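Local atomic coordinates of type 2A phosphatase-associated protein 42 (Saccharomyces cerevisiae, PDB entry 2V0P), a protein that inhibits the PP2A-like phosphatase SIT4, associates with PP2A catalytic subunits and takes part in negative regulation of the TOR signalling pathway. Residues Q32-L35 with L36-K40; L79-L82 with I83-Q87; I11-L14 with Y15-L19; N44-T47 with A48-R52. One frame throughout, in Å; residues are numbered along the deposited sequence.

Contact 1 of 4, residues Q32-L35 with L36-K40; sequences QGLL and LSTIK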
ATOM      1  N   GLN A  32       3.180  -8.605 -24.582  1.00 30.32           N
ATOM      2  CA  GLN A  32       1.775  -8.315 -24.502  1.00 31.60           C
ATOM      3  C   GLN A  32       1.013  -9.051 -25.652  1.00 32.20           C
ATOM      4  O   GLN A  32      -0.137  -9.449 -25.484  1.00 31.44           O
ATOM      5  CB  GLN A  32       1.513  -6.823 -24.574  1.00 33.21           C
ATOM      6  CG  GLN A  32       1.916  -6.032 -23.345  1.00 33.92           C
ATOM      7  CD  GLN A  32       1.237  -6.558 -22.127  1.00 31.98           C
ATOM      8  OE1 GLN A  32       0.021  -6.724 -22.105  1.00 34.44           O
ATOM      9  NE2 GLN A  32       2.010  -6.877 -21.137  1.00 33.24           N
ATOM     10  N   GLY A  33       1.687  -9.167 -26.791  1.00 31.81           N
ATOM     11  CA  GLY A  33       1.196  -9.809 -27.992  1.00 33.41           C
ATOM     12  C   GLY A  33       0.826 -11.253 -27.704  1.00 32.92           C
ATOM     13  O   GLY A  33      -0.284 -11.623 -27.939  1.00 34.56           O
ATOM     14  N   LEU A  34       1.758 -12.031 -27.168  1.00 33.61           N
ATOM     15  CA  LEU A  34       1.503 -13.439 -26.735  1.00 33.88           C
ATOM     16  C   LEU A  34       0.486 -13.524 -25.612  1.00 33.43           C
ATOM     17  O   LEU A  34      -0.371 -14.419 -25.591  1.00 34.96           O
ATOM     18  CB  LEU A  34       2.795 -14.122 -26.294  1.00 33.50           C
ATOM     19  CG  LEU A  34       2.742 -15.563 -25.784  1.00 34.80           C
ATOM     20  CD1 LEU A  34       2.223 -16.469 -26.913  1.00 36.60           C
ATOM     21  CD2 LEU A  34       4.140 -15.946 -25.410  1.00 34.70           C
ATOM     22  N   LEU A  35       0.539 -12.567 -24.683  1.00 33.03           N
ATOM     23  CA  LEU A  35      -0.397 -12.554 -23.594  1.00 33.03           C
ATOM     24  C   LEU A  35      -1.830 -12.358 -24.098  1.00 32.46           C
ATOM     25  O   LEU A  35      -2.733 -13.103 -23.731  1.00 34.58           O
ATOM     26  CB  LEU A  35       0.025 -11.521 -22.507  1.00 32.72           C
ATOM     27  CG  LEU A  35      -0.863 -11.421 -21.284  1.00 34.85           C
ATOM     28  CD1 LEU A  35      -0.688 -12.577 -20.322  1.00 39.76           C
ATOM     29  CD2 LEU A  35      -0.632 -10.138 -20.600  1.00 36.53           C
ATOM     30  N   LEU A  36      -2.013 -11.371 -24.955  1.00 32.05           N
ATOM     31  CA  LEU A  36      -3.276 -11.106 -25.555  1.00 32.70           C
ATOM     32  C   LEU A  36      -3.802 -12.296 -26.351  1.00 30.09           C
ATOM     33  O   LEU A  36      -4.913 -12.574 -26.268  1.00 33.14           O
ATOM     34  CB  LEU A  36      -3.218  -9.894 -26.461  1.00 30.13           C
ATOM     35  CG  LEU A  36      -4.520  -9.506 -27.119  1.00 34.35           C
ATOM     36  CD1 LEU A  36      -5.633  -9.287 -26.105  1.00 39.67           C
ATOM     37  CD2 LEU A  36      -4.344  -8.286 -27.988  1.00 39.99           C
ATOM     38  N   SER A  37      -2.988 -12.961 -27.111  1.00 30.95           N
ATOM     39  CA  SER A  37      -3.528 -14.073 -27.938  1.00 33.97           C
ATOM     40  C   SER A  37      -3.854 -15.269 -27.047  1.00 32.44           C
ATOM     41  O   SER A  37      -4.820 -15.961 -27.291  1.00 33.32           O
ATOM     42  CB  SER A  37      -2.638 -14.446 -29.084  1.00 32.34           C
ATOM     43  OG  SER A  37      -1.396 -14.901 -28.644  1.00 38.12           O
ATOM     44  N   THR A  38      -3.062 -15.462 -25.993  1.00 33.53           N
ATOM     45  CA  THR A  38      -3.358 -16.458 -24.995  1.00 29.02           C
ATOM     46  C   THR A  38      -4.692 -16.234 -24.326  1.00 29.97           C
ATOM     47  O   THR A  38      -5.546 -17.157 -24.164  1.00 32.44           O
ATOM     48  CB  THR A  38      -2.211 -16.692 -24.067  1.00 30.80           C
ATOM     49  OG1 THR A  38      -1.084 -16.986 -24.834  1.00 30.89           O
ATOM     50  CG2 THR A  38      -2.492 -17.971 -23.054  1.00 32.97           C
ATOM     51  N   ILE A  39      -4.941 -15.024 -23.899  1.00 30.32           N
ATOM     52  CA  ILE A  39      -6.211 -14.723 -23.316  1.00 30.09           C
ATOM     53  C   ILE A  39      -7.341 -14.956 -24.296  1.00 31.93           C
ATOM     54  O   ILE A  39      -8.343 -15.566 -23.925  1.00 34.18           O
ATOM     55  CB  ILE A  39      -6.224 -13.239 -22.800  1.00 29.80           C
ATOM     56  CG1 ILE A  39      -5.335 -13.095 -21.589  1.00 32.16           C
ATOM     57  CG2 ILE A  39      -7.563 -12.825 -22.456  1.00 28.63           C
ATOM     58  CD1 ILE A  39      -5.089 -11.520 -21.353  1.00 30.73           C
ATOM     59  N   LYS A  40      -7.198 -14.503 -25.533  1.00 34.10           N
ATOM     60  CA  LYS A  40      -8.238 -14.669 -26.529  1.00 36.01           C
ATOM     61  C   LYS A  40      -8.589 -16.192 -26.670  1.00 34.24           C
ATOM     62  O   LYS A  40      -9.750 -16.557 -26.635  1.00 36.03           O
ATOM     63  CB  LYS A  40      -7.854 -14.009 -27.863  1.00 36.88           C
ATOM     64  CG  LYS A  40      -7.825 -12.478 -27.820  1.00 38.37           C
ATOM     65  CD  LYS A  40      -7.462 -11.897 -29.192  1.00 39.55           C
ATOM     66  CE  LYS A  40      -7.391 -10.369 -29.188  1.00 44.99           C
ATOM     67  NZ  LYS A  40      -8.740  -9.718 -29.119  1.00 48.83           N
TER
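The carbonyl group of Leu34 is met on both faces of its plane by a single residue, Thr38. Thr38 N comes from one face and lies 2.9 Å from Leu34 O. Thr38 OG1 comes from the other, tilted 32° out of the plane, with OG1 2.8 Å from Leu34 O. The hydroxyl is the donor. It reaches back one turn because OG1 sits beside its own backbone N (chi1 -54°). Leu34 runs alongside Thr38, and Leu34 CD1 is 3.9 Å from Thr38 OG1. A valine here would probably cost Leu34 O the hydroxyl bond that fixes the rotation of the side chain. One residue on, Ile39 CG1 rests 3.4 Å from Leu35 O, and the methyl Ile39 CD1 meets Leu35 CG at 4.2 Å. The Gln32 amide is held from outside: NE2 bonds to Gln26 O, while OE1 takes Gln87 N and Arg86 NH1. This is the N-terminal half of helix 29-52 in a tetratricopeptide repeat-like fold. Leu35 and Ile39 pack on Leu82 of helix 75-83. Leu34 and Thr38 touch Leu19 of helix 4-19.

Contact 2 of 4, residues L79-L82 with I83-Q87; sequences LGLL and ISRRQ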
ATOM      1  N   LEU A  79      -7.504 -17.087 -16.388  1.00 35.24           N
ATOM      2  CA  LEU A  79      -7.881 -15.809 -16.929  1.00 37.25           C
ATOM      3  C   LEU A  79      -7.471 -14.711 -15.913  1.00 36.95           C
ATOM      4  O   LEU A  79      -6.891 -13.731 -16.295  1.00 38.16           O
ATOM      5  CB  LEU A  79      -9.362 -15.745 -17.289  1.00 36.05           C
ATOM      6  CG  LEU A  79      -9.946 -16.424 -18.575  1.00 33.39           C
ATOM      7  CD1 LEU A  79     -11.378 -16.219 -18.547  1.00 33.56           C
ATOM      8  CD2 LEU A  79      -9.392 -15.884 -19.847  1.00 33.48           C
ATOM      9  N   GLY A  80      -7.763 -14.928 -14.637  1.00 36.92           N
ATOM     10  CA  GLY A  80      -7.264 -14.054 -13.555  1.00 35.59           C
ATOM     11  C   GLY A  80      -5.797 -13.739 -13.627  1.00 31.92           C
ATOM     12  O   GLY A  80      -5.414 -12.577 -13.609  1.00 35.30           O
ATOM     13  N   LEU A  81      -4.997 -14.764 -13.718  1.00 31.83           N
ATOM     14  CA  LEU A  81      -3.582 -14.670 -13.777  1.00 34.54           C
ATOM     15  C   LEU A  81      -3.078 -13.939 -15.069  1.00 34.22           C
ATOM     16  O   LEU A  81      -2.155 -13.109 -15.023  1.00 35.12           O
ATOM     17  CB  LEU A  81      -2.980 -16.032 -13.695  1.00 33.75           C
ATOM     18  CG  LEU A  81      -3.061 -16.840 -12.423  1.00 35.66           C
ATOM     19  CD1 LEU A  81      -2.416 -18.144 -12.710  1.00 38.28           C
ATOM     20  CD2 LEU A  81      -2.350 -16.086 -11.276  1.00 36.24           C
ATOM     21  N   LEU A  82      -3.684 -14.262 -16.198  1.00 34.91           N
ATOM     22  CA  LEU A  82      -3.233 -13.667 -17.448  1.00 33.55           C
ATOM     23  C   LEU A  82      -3.620 -12.210 -17.562  1.00 33.01           C
ATOM     24  O   LEU A  82      -2.798 -11.425 -17.943  1.00 33.83           O
ATOM     25  CB  LEU A  82      -3.806 -14.447 -18.653  1.00 36.40           C
ATOM     26  CG  LEU A  82      -3.371 -15.911 -18.731  1.00 28.20           C
ATOM     27  CD1 LEU A  82      -4.365 -16.621 -19.643  1.00 40.88           C
ATOM     28  CD2 LEU A  82      -2.088 -16.057 -19.299  1.00 28.21           C
ATOM     29  N   ILE A  83      -4.867 -11.884 -17.265  1.00 33.01           N
ATOM     30  CA  ILE A  83      -5.372 -10.551 -17.345  1.00 35.14           C
ATOM     31  C   ILE A  83      -4.607  -9.581 -16.405  1.00 35.38           C
ATOM     32  O   ILE A  83      -4.305  -8.499 -16.781  1.00 35.54           O
ATOM     33  CB  ILE A  83      -6.870 -10.493 -17.066  1.00 36.57           C
ATOM     34  CG1 ILE A  83      -7.637 -11.306 -18.132  1.00 34.61           C
ATOM     35  CG2 ILE A  83      -7.374  -9.018 -17.147  1.00 36.95           C
ATOM     36  CD1 ILE A  83      -8.995 -11.362 -17.931  1.00 34.77           C
ATOM     37  N   SER A  84      -4.262 -10.012 -15.204  1.00 35.68           N
ATOM     38  CA  SER A  84      -3.568  -9.076 -14.292  1.00 35.99           C
ATOM     39  C   SER A  84      -2.232  -8.590 -14.867  1.00 35.35           C
ATOM     40  O   SER A  84      -1.671  -7.587 -14.402  1.00 33.92           O
ATOM     41  CB  SER A  84      -3.374  -9.737 -12.931  1.00 34.69           C
ATOM     42  OG  SER A  84      -2.441 -10.754 -13.028  1.00 32.39           O
ATOM     43  N   ARG A  85      -1.767  -9.272 -15.932  1.00 35.05           N
ATOM     44  CA  ARG A  85      -0.477  -9.049 -16.491  1.00 33.13           C
ATOM     45  C   ARG A  85      -0.483  -8.122 -17.767  1.00 32.50           C
ATOM     46  O   ARG A  85       0.551  -7.745 -18.235  1.00 28.58           O
ATOM     47  CB  ARG A  85       0.205 -10.380 -16.794  1.00 33.67           C
ATOM     48  CG  ARG A  85       0.881 -11.063 -15.665  1.00 34.25           C
ATOM     49  CD  ARG A  85       1.076 -12.550 -15.911  1.00 38.50           C
ATOM     50  NE  ARG A  85       1.858 -13.138 -14.822  1.00 36.16           N
ATOM     51  CZ  ARG A  85       1.375 -13.476 -13.640  1.00 36.22           C
ATOM     52  NH1 ARG A  85       0.087 -13.354 -13.370  1.00 37.45           N
ATOM     53  NH2 ARG A  85       2.184 -13.952 -12.701  1.00 44.06           N
ATOM     54  N   ARG A  86      -1.668  -7.806 -18.265  1.00 32.48           N
ATOM     55  CA  ARG A  86      -1.879  -6.947 -19.405  1.00 34.78           C
ATOM     56  C   ARG A  86      -1.465  -5.513 -19.075  1.00 33.54           C
ATOM     57  O   ARG A  86      -1.636  -5.074 -17.971  1.00 31.79           O
ATOM     58  CB  ARG A  86      -3.348  -7.002 -19.815  1.00 36.02           C
ATOM     59  CG  ARG A  86      -3.706  -8.325 -20.487  1.00 37.12           C
ATOM     60  CD  ARG A  86      -3.240  -8.311 -21.966  1.00 40.18           C
ATOM     61  NE  ARG A  86      -4.070  -7.496 -22.833  1.00 38.92           N
ATOM     62  CZ  ARG A  86      -3.596  -6.692 -23.792  1.00 42.99           C
ATOM     63  NH1 ARG A  86      -2.291  -6.566 -23.993  1.00 41.50           N
ATOM     64  NH2 ARG A  86      -4.433  -5.994 -24.553  1.00 42.94           N
ATOM     65  N   GLN A  87      -0.902  -4.836 -20.056  1.00 34.86           N
ATOM     66  CA  GLN A  87      -0.582  -3.425 -19.956  1.00 37.12           C
ATOM     67  C   GLN A  87      -0.862  -2.741 -21.292  1.00 37.20           C
ATOM     68  O   GLN A  87      -0.693  -3.335 -22.374  1.00 38.65           O
ATOM     69  CB  GLN A  87       0.907  -3.219 -19.651  1.00 35.76           C
ATOM     70  CG  GLN A  87       1.382  -3.838 -18.447  1.00 40.89           C
ATOM     71  CD  GLN A  87       2.796  -3.433 -18.136  1.00 45.62           C
ATOM     72  OE1 GLN A  87       3.358  -2.481 -18.730  1.00 45.53           O
ATOM     73  NE2 GLN A  87       3.380  -4.123 -17.177  1.00 46.10           N
TER
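Leu81 and Arg85 meet where helix 75-83 runs out into a type I beta turn from Ile83 to Arg86, within the TPR-like fold. The tight part is the last helical turn. Ile83 N bonds to Leu79 O at 2.9 Å, and the Ile83 side chain folds back over the same oxygen, with CG1 3.1 Å from Leu79 O. Its tip, Ile83 CD1, only grazes Leu79 CB at 4.4 Å. Gly80 O is gripped twice, by Ser84 N and by Ser107 OG of helix 93-120. Leu79, Gly80, Leu81 and Leu82 are buried among helices 4-19, 29-52 and 93-120. The turn side is looser, and none of residues 83-87 is buried. Here the Arg85 chain, extended from CG to NE, runs back past the helix end. Leu81 O lies at the edge of the guanidinium, near its plane. Arg85 NH2 has a weak bond to Glu20 O, and the side chain also packs on Lys154 of the second subunit. A methionine in its place would probably deprive Leu81 O of a charged donor and lose this side-chain tie between turn and helix. In that tie Arg85 NH1 lies 2.8 Å from Leu81 O, which is 14° out of the guanidinium plane.

Contact 3 of 4, residues I11-L14 with Y15-L19; sequences IISL and YSTKL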
ATOM      1  N   ILE A  11      -2.397 -23.725 -23.389  1.00 32.21           N
ATOM      2  CA  ILE A  11      -2.590 -22.450 -22.718  1.00 33.33           C
ATOM      3  C   ILE A  11      -1.754 -22.442 -21.430  1.00 33.48           C
ATOM      4  O   ILE A  11      -0.957 -21.506 -21.200  1.00 34.55           O
ATOM      5  CB  ILE A  11      -4.081 -22.098 -22.501  1.00 29.03           C
ATOM      6  CG1 ILE A  11      -4.719 -21.740 -23.851  1.00 35.99           C
ATOM      7  CG2 ILE A  11      -4.226 -20.907 -21.470  1.00 36.13           C
ATOM      8  CD1 ILE A  11      -6.182 -21.839 -23.963  1.00 30.92           C
ATOM      9  N   ILE A  12      -1.832 -23.533 -20.665  1.00 31.37           N
ATOM     10  CA  ILE A  12      -1.238 -23.530 -19.346  1.00 37.29           C
ATOM     11  C   ILE A  12       0.274 -23.542 -19.488  1.00 36.42           C
ATOM     12  O   ILE A  12       0.987 -22.871 -18.749  1.00 37.07           O
ATOM     13  CB  ILE A  12      -1.728 -24.738 -18.493  1.00 36.58           C
ATOM     14  CG1 ILE A  12      -3.211 -24.635 -18.191  1.00 39.69           C
ATOM     15  CG2 ILE A  12      -0.858 -24.922 -17.258  1.00 41.80           C
ATOM     16  CD1 ILE A  12      -3.783 -23.291 -18.299  1.00 46.50           C
ATOM     17  N   SER A  13       0.743 -24.259 -20.500  1.00 37.15           N
ATOM     18  CA  SER A  13       2.146 -24.308 -20.828  1.00 36.93           C
ATOM     19  C   SER A  13       2.703 -22.936 -21.276  1.00 37.25           C
ATOM     20  O   SER A  13       3.799 -22.589 -20.921  1.00 37.15           O
ATOM     21  CB  SER A  13       2.383 -25.365 -21.878  1.00 37.59           C
ATOM     22  OG  SER A  13       3.754 -25.526 -22.118  1.00 41.33           O
ATOM     23  N   LEU A  14       1.944 -22.190 -22.070  1.00 37.85           N
ATOM     24  CA  LEU A  14       2.373 -20.867 -22.501  1.00 38.16           C
ATOM     25  C   LEU A  14       2.524 -19.992 -21.261  1.00 36.80           C
ATOM     26  O   LEU A  14       3.514 -19.342 -21.116  1.00 37.73           O
ATOM     27  CB  LEU A  14       1.397 -20.239 -23.492  1.00 38.10           C
ATOM     28  CG  LEU A  14       1.414 -20.813 -24.914  1.00 39.03           C
ATOM     29  CD1 LEU A  14       0.235 -20.288 -25.701  1.00 43.57           C
ATOM     30  CD2 LEU A  14       2.719 -20.506 -25.613  1.00 43.25           C
ATOM     31  N   TYR A  15       1.545 -20.056 -20.382  1.00 36.78           N
ATOM     32  CA  TYR A  15       1.556 -19.362 -19.117  1.00 37.98           C
ATOM     33  C   TYR A  15       2.815 -19.666 -18.312  1.00 38.09           C
ATOM     34  O   TYR A  15       3.559 -18.761 -18.014  1.00 37.68           O
ATOM     35  CB  TYR A  15       0.293 -19.630 -18.284  1.00 38.89           C
ATOM     36  CG  TYR A  15       0.357 -18.895 -16.965  1.00 36.49           C
ATOM     37  CD1 TYR A  15       0.176 -17.489 -16.919  1.00 41.50           C
ATOM     38  CD2 TYR A  15       0.675 -19.555 -15.796  1.00 39.54           C
ATOM     39  CE1 TYR A  15       0.260 -16.783 -15.714  1.00 36.93           C
ATOM     40  CE2 TYR A  15       0.775 -18.861 -14.555  1.00 39.81           C
ATOM     41  CZ  TYR A  15       0.571 -17.478 -14.535  1.00 40.89           C
ATOM     42  OH  TYR A  15       0.672 -16.803 -13.347  1.00 40.79           O
ATOM     43  N   SER A  16       3.066 -20.945 -18.009  1.00 38.66           N
ATOM     44  CA  SER A  16       4.192 -21.329 -17.171  1.00 39.35           C
ATOM     45  C   SER A  16       5.542 -21.051 -17.758  1.00 38.30           C
ATOM     46  O   SER A  16       6.449 -20.705 -17.036  1.00 39.73           O
ATOM     47  CB  SER A  16       4.116 -22.819 -16.756  1.00 39.24           C
ATOM     48  OG  SER A  16       2.951 -23.022 -16.017  1.00 43.46           O
ATOM     49  N   THR A  17       5.681 -21.218 -19.066  1.00 38.71           N
ATOM     50  CA  THR A  17       6.948 -21.133 -19.702  1.00 38.32           C
ATOM     51  C   THR A  17       7.300 -19.692 -20.115  1.00 38.69           C
ATOM     52  O   THR A  17       8.459 -19.340 -20.134  1.00 38.73           O
ATOM     53  CB  THR A  17       7.034 -22.076 -20.905  1.00 39.10           C
ATOM     54  OG1 THR A  17       6.002 -21.761 -21.840  1.00 40.13           O
ATOM     55  CG2 THR A  17       6.864 -23.531 -20.456  1.00 39.36           C
ATOM     56  N   LYS A  18       6.300 -18.872 -20.415  1.00 37.74           N
ATOM     57  CA  LYS A  18       6.551 -17.590 -21.064  1.00 37.93           C
ATOM     58  C   LYS A  18       5.818 -16.404 -20.495  1.00 37.02           C
ATOM     59  O   LYS A  18       6.236 -15.278 -20.718  1.00 38.62           O
ATOM     60  CB  LYS A  18       6.249 -17.662 -22.588  1.00 37.63           C
ATOM     61  CG  LYS A  18       7.141 -18.573 -23.340  1.00 40.16           C
ATOM     62  CD  LYS A  18       7.100 -18.292 -24.816  1.00 46.52           C
ATOM     63  CE  LYS A  18       8.304 -18.906 -25.518  1.00 49.11           C
ATOM     64  NZ  LYS A  18       9.567 -18.197 -25.153  1.00 52.23           N
ATOM     65  N   LEU A  19       4.721 -16.616 -19.799  1.00 36.89           N
ATOM     66  CA  LEU A  19       3.923 -15.497 -19.350  1.00 36.71           C
ATOM     67  C   LEU A  19       3.968 -15.283 -17.852  1.00 37.65           C
ATOM     68  O   LEU A  19       3.829 -14.153 -17.412  1.00 36.83           O
ATOM     69  CB  LEU A  19       2.455 -15.606 -19.834  1.00 37.49           C
ATOM     70  CG  LEU A  19       2.361 -15.826 -21.360  1.00 35.85           C
ATOM     71  CD1 LEU A  19       0.942 -16.312 -21.815  1.00 38.74           C
ATOM     72  CD2 LEU A  19       2.730 -14.583 -22.067  1.00 39.83           C
TER
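Thr17 grips the carbonyl of Ser13 with two donors. Thr17 OG1 donates a hydrogen bond to Ser13 O over a short 2.5 Å, and Thr17 N reaches Ser13 O at 3.0 Å from the opposite face of the carbonyl plane. The hydroxyl is placed there by chi1 of 58°, which sets OG1 between the backbone N and the carbonyl carbon. The same torsion brings the methyl Thr17 CG2 to 4.1 Å from Ser13 OG, on the exposed side of the helix.

The next carbonyl, that of Leu14, is shared by the two residues after Thr17. Lys18 N bonds to Leu14 O at 2.9 Å. Leu19 N reaches the same oxygen at 3.3 Å, a weak and bent bond, and it also bonds to Tyr15 O one turn back. This marks a wider pi-type turn at the close of helix 4-19. Leu19 curls back under the turn, where its CD1 methyl meets Leu14 CB at 4.3 Å.

Further out, regular helical bonds hold the backbone that carries these groups. Tyr15 N bonds to Ile11 O and Ser16 N to Ile12 O. Tyr15 CB lies 3.3 Å from Ile12 O, while its ring swings away from the turn (chi1 179°) into buried surroundings.

Helix 4-19 is the first helix of the TPR-like N-terminal domain. Tyr15 and Leu19 pack on Leu82 of helix 75-83. Ile11 and Leu14 touch Thr38 of helix 29-52, and Leu19 O accepts a hydrogen bond from Tyr31 OH.

Contact 4 of 4, residues N44-T47 with A48-R52; sequences NLKT and AIFDR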
ATOM      1  N   ASN A  44     -12.052 -18.148 -25.654  1.00 33.50           N
ATOM      2  CA  ASN A  44     -12.701 -18.979 -26.648  1.00 36.75           C
ATOM      3  C   ASN A  44     -12.964 -20.346 -26.075  1.00 35.64           C
ATOM      4  O   ASN A  44     -14.030 -20.896 -26.297  1.00 36.71           O
ATOM      5  CB  ASN A  44     -11.855 -19.023 -27.923  1.00 37.50           C
ATOM      6  CG  ASN A  44     -12.116 -17.835 -28.800  1.00 39.81           C
ATOM      7  OD1 ASN A  44     -13.129 -17.159 -28.626  1.00 44.82           O
ATOM      8  ND2 ASN A  44     -11.232 -17.577 -29.763  1.00 44.28           N
ATOM      9  N   LEU A  45     -12.027 -20.816 -25.243  1.00 37.02           N
ATOM     10  CA  LEU A  45     -12.108 -22.145 -24.584  1.00 35.29           C
ATOM     11  C   LEU A  45     -13.179 -22.225 -23.520  1.00 35.98           C
ATOM     12  O   LEU A  45     -14.021 -23.191 -23.505  1.00 35.60           O
ATOM     13  CB  LEU A  45     -10.744 -22.563 -24.100  1.00 35.76           C
ATOM     14  CG  LEU A  45     -10.511 -23.936 -23.514  1.00 39.70           C
ATOM     15  CD1 LEU A  45     -10.877 -24.996 -24.563  1.00 40.50           C
ATOM     16  CD2 LEU A  45      -9.068 -24.049 -23.091  1.00 41.52           C
ATOM     17  N   LYS A  46     -13.256 -21.175 -22.695  1.00 35.48           N
ATOM     18  CA  LYS A  46     -14.338 -21.060 -21.789  1.00 35.19           C
ATOM     19  C   LYS A  46     -15.696 -21.175 -22.456  1.00 34.93           C
ATOM     20  O   LYS A  46     -16.539 -21.908 -21.982  1.00 37.10           O
ATOM     21  CB  LYS A  46     -14.253 -19.758 -21.010  1.00 35.18           C
ATOM     22  CG  LYS A  46     -15.350 -19.638 -20.028  1.00 37.79           C
ATOM     23  CD  LYS A  46     -15.089 -18.578 -19.004  1.00 42.32           C
ATOM     24  CE  LYS A  46     -16.387 -18.244 -18.293  1.00 46.56           C
ATOM     25  NZ  LYS A  46     -16.120 -17.514 -17.017  1.00 46.14           N
ATOM     26  N   THR A  47     -15.918 -20.426 -23.535  1.00 35.10           N
ATOM     27  CA  THR A  47     -17.155 -20.520 -24.328  1.00 36.25           C
ATOM     28  C   THR A  47     -17.441 -21.956 -24.850  1.00 35.23           C
ATOM     29  O   THR A  47     -18.536 -22.497 -24.693  1.00 36.35           O
ATOM     30  CB  THR A  47     -17.118 -19.471 -25.483  1.00 35.88           C
ATOM     31  OG1 THR A  47     -17.115 -18.171 -24.893  1.00 37.94           O
ATOM     32  CG2 THR A  47     -18.343 -19.582 -26.380  1.00 38.38           C
ATOM     33  N   ALA A  48     -16.426 -22.557 -25.442  1.00 35.30           N
ATOM     34  CA  ALA A  48     -16.467 -23.916 -25.914  1.00 36.16           C
ATOM     35  C   ALA A  48     -16.869 -24.908 -24.794  1.00 36.83           C
ATOM     36  O   ALA A  48     -17.816 -25.699 -24.984  1.00 39.20           O
ATOM     37  CB  ALA A  48     -15.156 -24.290 -26.564  1.00 33.00           C
ATOM     38  N   ILE A  49     -16.169 -24.882 -23.674  1.00 38.06           N
ATOM     39  CA  ILE A  49     -16.429 -25.770 -22.533  1.00 38.35           C
ATOM     40  C   ILE A  49     -17.692 -25.418 -21.759  1.00 38.74           C
ATOM     41  O   ILE A  49     -18.559 -26.245 -21.667  1.00 40.72           O
ATOM     42  CB  ILE A  49     -15.228 -25.869 -21.551  1.00 41.18           C
ATOM     43  CG1 ILE A  49     -13.937 -26.270 -22.267  1.00 42.34           C
ATOM     44  CG2 ILE A  49     -15.526 -26.835 -20.406  1.00 41.88           C
ATOM     45  CD1 ILE A  49     -12.714 -25.821 -21.505  1.00 44.98           C
ATOM     46  N   PHE A  50     -17.788 -24.229 -21.167  1.00 39.85           N
ATOM     47  CA  PHE A  50     -18.947 -23.827 -20.394  1.00 41.30           C
ATOM     48  C   PHE A  50     -20.242 -23.570 -21.222  1.00 43.84           C
ATOM     49  O   PHE A  50     -21.300 -24.017 -20.818  1.00 44.61           O
ATOM     50  CB  PHE A  50     -18.657 -22.564 -19.570  1.00 42.40           C
ATOM     51  CG  PHE A  50     -17.572 -22.720 -18.533  1.00 37.93           C
ATOM     52  CD1 PHE A  50     -16.332 -23.196 -18.873  1.00 39.32           C
ATOM     53  CD2 PHE A  50     -17.779 -22.282 -17.237  1.00 45.32           C
ATOM     54  CE1 PHE A  50     -15.313 -23.311 -17.929  1.00 42.70           C
ATOM     55  CE2 PHE A  50     -16.772 -22.370 -16.290  1.00 39.42           C
ATOM     56  CZ  PHE A  50     -15.549 -22.897 -16.626  1.00 41.70           C
ATOM     57  N   ASP A  51     -20.173 -22.849 -22.344  1.00 45.65           N
ATOM     58  CA  ASP A  51     -21.394 -22.521 -23.112  1.00 48.67           C
ATOM     59  C   ASP A  51     -21.871 -23.613 -24.079  1.00 49.46           C
ATOM     60  O   ASP A  51     -23.062 -23.998 -24.090  1.00 50.17           O
ATOM     61  CB  ASP A  51     -21.218 -21.206 -23.893  1.00 49.47           C
ATOM     62  CG  ASP A  51     -21.244 -19.975 -23.002  1.00 52.05           C
ATOM     63  OD1 ASP A  51     -21.128 -20.114 -21.765  1.00 53.91           O
ATOM     64  OD2 ASP A  51     -21.378 -18.856 -23.554  1.00 55.81           O
ATOM     65  N   ARG A  52     -20.944 -24.100 -24.901  1.00 50.28           N
ATOM     66  CA  ARG A  52     -21.293 -24.913 -26.062  1.00 50.92           C
ATOM     67  C   ARG A  52     -21.344 -26.420 -25.807  1.00 50.48           C
ATOM     68  O   ARG A  52     -22.218 -27.107 -26.346  1.00 51.68           O
ATOM     69  CB  ARG A  52     -20.385 -24.567 -27.245  1.00 51.39           C
ATOM     70  CG  ARG A  52     -20.476 -23.092 -27.645  1.00 53.81           C
ATOM     71  CD  ARG A  52     -20.410 -22.916 -29.149  1.00 58.56           C
ATOM     72  NE  ARG A  52     -20.210 -21.517 -29.546  1.00 61.15           N
ATOM     73  CZ  ARG A  52     -19.022 -20.914 -29.598  1.00 63.08           C
ATOM     74  NH1 ARG A  52     -17.914 -21.576 -29.257  1.00 63.00           N
ATOM     75  NH2 ARG A  52     -18.941 -19.641 -29.977  1.00 63.85           N
TER
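A pi-type turn widens helix 29-52 at its C-terminal end, where Thr47 meets Arg52. Arg52 N bonds to Thr47 O at 2.9 Å, five residues on, and Asp51 N adds a weak bond to the same oxygen. The methyl Thr47 CG2 sits over one face of the Arg52 guanidinium, 3.4 Å above its plane and offset toward the rim. Arg52 also touches a crystal neighbour, so its pose may owe something to the crystal. The rest of the contact keeps the regular spacing of an alpha helix. Lys46 CG lies over a face of the Phe50 ring, a CH-pi contact 4.2 Å from the centroid. The lysine chain is extended, with CG anti to the backbone N (chi1 -178°), and it carries NZ high above the same ring, where it forms a salt bridge with Asp76. Attraction between NZ and the ring is weak at most. In this TPR-like fold Lys46 and Phe50 both pack on Val75 of helix 75-83. On the buried side Leu45 crosses Ile49 closely, with Leu45 CG 3.5 Å from Ile49 CD1. Leu45 also packs on Phe8 and Ile11 of helix 4-19. Ile49 N bonds to Leu45 O at 2.7 Å.

Overall arrangement
From the N terminus the order is contact 3, contact 1, contact 4, contact 2. Each is local to one stretch of backbone, so none closes a long loop, and they follow in series without nesting or crossing. Contact 3 lies on helix 4-19, contacts 1 and 4 share helix 29-52, and contact 2 ends helix 75-83. Contact 1 touches both contact 3 and contact 2, and its centre is about 9 Å from that of contact 2. Contact 2 also packs on contact 3, so the three meet where successive helices come together. Contact 4 stands farther off, its centre about 18 Å from that of contact 1, and touches contact 3 where helix 29-52 packs on helix 4-19.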